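Local atomic coordinates of HTH hxlR-type domain-containing protein (Enterococcus faecalis, PDB entry 1Z7U), a protein that is of unknown function but, as a winged-helix protein of the HxlR-type family, probably binds DNA and regulates transcription. Residues Asp46-Gln50 / Arg51-Asp55. Residues are numbered along the deposited sequence; the frame is centred on the assembly and turned at random.
Sequences DGITQ and RVLTD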
ATOM      1  N   ASP A  46     -18.554   7.861 -14.078  1.00 44.46           N
ATOM      2  CA  ASP A  46     -19.748   8.689 -13.969  1.00 44.90           C
ATOM      3  C   ASP A  46     -19.536   9.957 -13.142  1.00 44.11           C
ATOM      4  O   ASP A  46     -19.230   9.897 -11.944  1.00 44.22           O
ATOM      5  CB  ASP A  46     -20.910   7.872 -13.394  1.00 45.59           C
ATOM      6  CG  ASP A  46     -22.199   8.068 -14.178  1.00 48.52           C
ATOM      7  OD1 ASP A  46     -23.107   8.787 -13.686  1.00 51.16           O
ATOM      8  OD2 ASP A  46     -22.294   7.512 -15.300  1.00 51.24           O
ATOM      9  N   GLY A  47     -19.707  11.105 -13.791  1.00 43.05           N
ATOM     10  CA  GLY A  47     -19.656  12.382 -13.095  1.00 41.88           C
ATOM     11  C   GLY A  47     -18.313  13.080 -13.145  1.00 40.94           C
ATOM     12  O   GLY A  47     -18.154  14.154 -12.558  1.00 41.28           O
ATOM     13  N   ILE A  48     -17.341  12.463 -13.817  1.00 39.96           N
ATOM     14  CA  ILE A  48     -16.057  13.105 -14.074  1.00 38.89           C
ATOM     15  C   ILE A  48     -16.210  14.043 -15.266  1.00 38.61           C
ATOM     16  O   ILE A  48     -16.845  13.699 -16.268  1.00 38.34           O
ATOM     17  CB  ILE A  48     -14.901  12.079 -14.332  1.00 38.93           C
ATOM     18  CG1 ILE A  48     -13.533  12.737 -14.083  1.00 38.23           C
ATOM     19  CG2 ILE A  48     -14.988  11.485 -15.734  1.00 37.92           C
ATOM     20  CD1 ILE A  48     -12.352  11.774 -14.064  1.00 38.27           C
ATOM     21  N   THR A  49     -15.639  15.231 -15.138  1.00 38.09           N
ATOM     22  CA  THR A  49     -15.637  16.194 -16.219  1.00 37.92           C
ATOM     23  C   THR A  49     -14.356  16.005 -17.018  1.00 37.80           C
ATOM     24  O   THR A  49     -13.396  15.416 -16.518  1.00 37.69           O
ATOM     25  CB  THR A  49     -15.751  17.638 -15.684  1.00 37.87           C
ATOM     26  OG1 THR A  49     -14.621  17.937 -14.858  1.00 39.13           O
ATOM     27  CG2 THR A  49     -17.039  17.823 -14.863  1.00 37.79           C
ATOM     28  N   GLN A  50     -14.348  16.490 -18.261  1.00 37.61           N
ATOM     29  CA  GLN A  50     -13.182  16.385 -19.135  1.00 37.66           C
ATOM     30  C   GLN A  50     -11.964  17.103 -18.562  1.00 37.54           C
ATOM     31  O   GLN A  50     -10.818  16.673 -18.761  1.00 37.54           O
ATOM     32  CB  GLN A  50     -13.508  16.947 -20.516  1.00 37.70           C
ATOM     33  CG  GLN A  50     -12.366  16.821 -21.518  1.00 38.78           C
ATOM     34  CD  GLN A  50     -11.989  15.373 -21.792  1.00 39.40           C
ATOM     35  OE1 GLN A  50     -10.930  14.906 -21.378  1.00 40.08           O
ATOM     36  NE2 GLN A  50     -12.865  14.656 -22.473  1.00 40.01           N
ATOM     37  N   ARG A  51     -12.221  18.205 -17.863  1.00 37.60           N
ATOM     38  CA  ARG A  51     -11.165  18.990 -17.229  1.00 37.51           C
ATOM     39  C   ARG A  51     -10.484  18.155 -16.131  1.00 36.55           C
ATOM     40  O   ARG A  51      -9.258  18.049 -16.094  1.00 36.29           O
ATOM     41  CB  ARG A  51     -11.748  20.282 -16.666  1.00 37.94           C
ATOM     42  CG  ARG A  51     -10.731  21.399 -16.473  1.00 40.77           C
ATOM     43  CD  ARG A  51     -11.437  22.727 -16.183  1.00 44.75           C
ATOM     44  NE  ARG A  51     -11.946  23.369 -17.398  1.00 46.35           N
ATOM     45  CZ  ARG A  51     -12.862  24.339 -17.413  1.00 47.53           C
ATOM     46  NH1 ARG A  51     -13.399  24.789 -16.277  1.00 48.05           N
ATOM     47  NH2 ARG A  51     -13.256  24.850 -18.569  1.00 47.00           N
ATOM     48  N   VAL A  52     -11.293  17.548 -15.263  1.00 35.48           N
ATOM     49  CA  VAL A  52     -10.773  16.651 -14.221  1.00 34.69           C
ATOM     50  C   VAL A  52     -10.043  15.434 -14.820  1.00 33.76           C
ATOM     51  O   VAL A  52      -8.922  15.132 -14.422  1.00 33.78           O
ATOM     52  CB  VAL A  52     -11.866  16.269 -13.182  1.00 34.54           C
ATOM     53  CG1 VAL A  52     -11.371  15.202 -12.219  1.00 34.74           C
ATOM     54  CG2 VAL A  52     -12.294  17.508 -12.405  1.00 34.14           C
ATOM     55  N   LEU A  53     -10.646  14.792 -15.820  1.00 32.93           N
ATOM     56  CA  LEU A  53     -10.032  13.647 -16.503  1.00 31.98           C
ATOM     57  C   LEU A  53      -8.640  13.916 -17.075  1.00 32.24           C
ATOM     58  O   LEU A  53      -7.687  13.199 -16.741  1.00 31.72           O
ATOM     59  CB  LEU A  53     -10.957  13.088 -17.586  1.00 32.05           C
ATOM     60  CG  LEU A  53     -10.515  11.858 -18.390  1.00 31.84           C
ATOM     61  CD1 LEU A  53     -10.231  10.630 -17.502  1.00 29.08           C
ATOM     62  CD2 LEU A  53     -11.558  11.532 -19.433  1.00 31.17           C
ATOM     63  N   THR A  54      -8.508  14.928 -17.935  1.00 32.35           N
ATOM     64  CA  THR A  54      -7.204  15.220 -18.539  1.00 32.54           C
ATOM     65  C   THR A  54      -6.174  15.580 -17.464  1.00 32.01           C
ATOM     66  O   THR A  54      -5.011  15.160 -17.549  1.00 31.95           O
ATOM     67  CB  THR A  54      -7.262  16.322 -19.646  1.00 33.24           C
ATOM     68  OG1 THR A  54      -7.878  17.506 -19.125  1.00 35.45           O
ATOM     69  CG2 THR A  54      -8.051  15.844 -20.846  1.00 33.38           C
ATOM     70  N   ASP A  55      -6.609  16.328 -16.455  1.00 31.27           N
ATOM     71  CA  ASP A  55      -5.753  16.672 -15.311  1.00 31.96           C
ATOM     72  C   ASP A  55      -5.163  15.422 -14.648  1.00 31.10           C
ATOM     73  O   ASP A  55      -3.951  15.317 -14.486  1.00 31.53           O
ATOM     74  CB  ASP A  55      -6.525  17.514 -14.279  1.00 32.01           C
ATOM     75  CG  ASP A  55      -5.659  17.930 -13.087  1.00 34.59           C
ATOM     76  OD1 ASP A  55      -4.807  18.839 -13.245  1.00 36.59           O
ATOM     77  OD2 ASP A  55      -5.837  17.359 -11.984  1.00 36.96           O
TER
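T49 and V52 meet at the start of helix 50-63, where T49 is the N-cap. With chi1 at 62°, the hydroxyl of T49 lies between its own N and carbonyl carbon and faces the first turn. There OG1 accepts a weak but fairly straight bond from V52 N at 3.4 Å. Threonine suits this place because its short side chain offers an acceptor to an amide that has no helical carbonyl before it. The carbonyl of the same residue starts the regular pattern: T49 O receives L53 N at 2.9 Å. One residue on, Q50 O takes T54 N at 3.0 Å, and T54 OG1 lies 3.1 Å from the same oxygen.

Next to the cap, I48 reaches past T49 to the helix. Its CG1 branch runs anti to the backbone N (chi1 -159°), which lays CG1 against V52 CG1 at 3.8 Å and CD1 against L53 CB at 4.0 Å. I48 and L53 are buried, which suits aliphatic side chains. W23 also touches both I48 and V52, and L53 packs on N38, L41 and M42 of helix 38-44. Q50 bends at chi2 and brings OE1 to 3.1 Å from T54 CG2. Its NE2 hydrogen-bonds N38 OD1, tying the first turn to the preceding helix.

Helices 38-44 and 50-63 form the helix-turn-helix of the winged-helix fold, the second probably being the DNA-recognition helix, as in relatives. The chemistry therefore implies a helix start fixed in two ways: T49 supplies a weak side-chain acceptor for V52 N while its carbonyl takes L53 N, and I48 packs on the first turn and W23, while L53 and Q50 join that turn to helix 38-44.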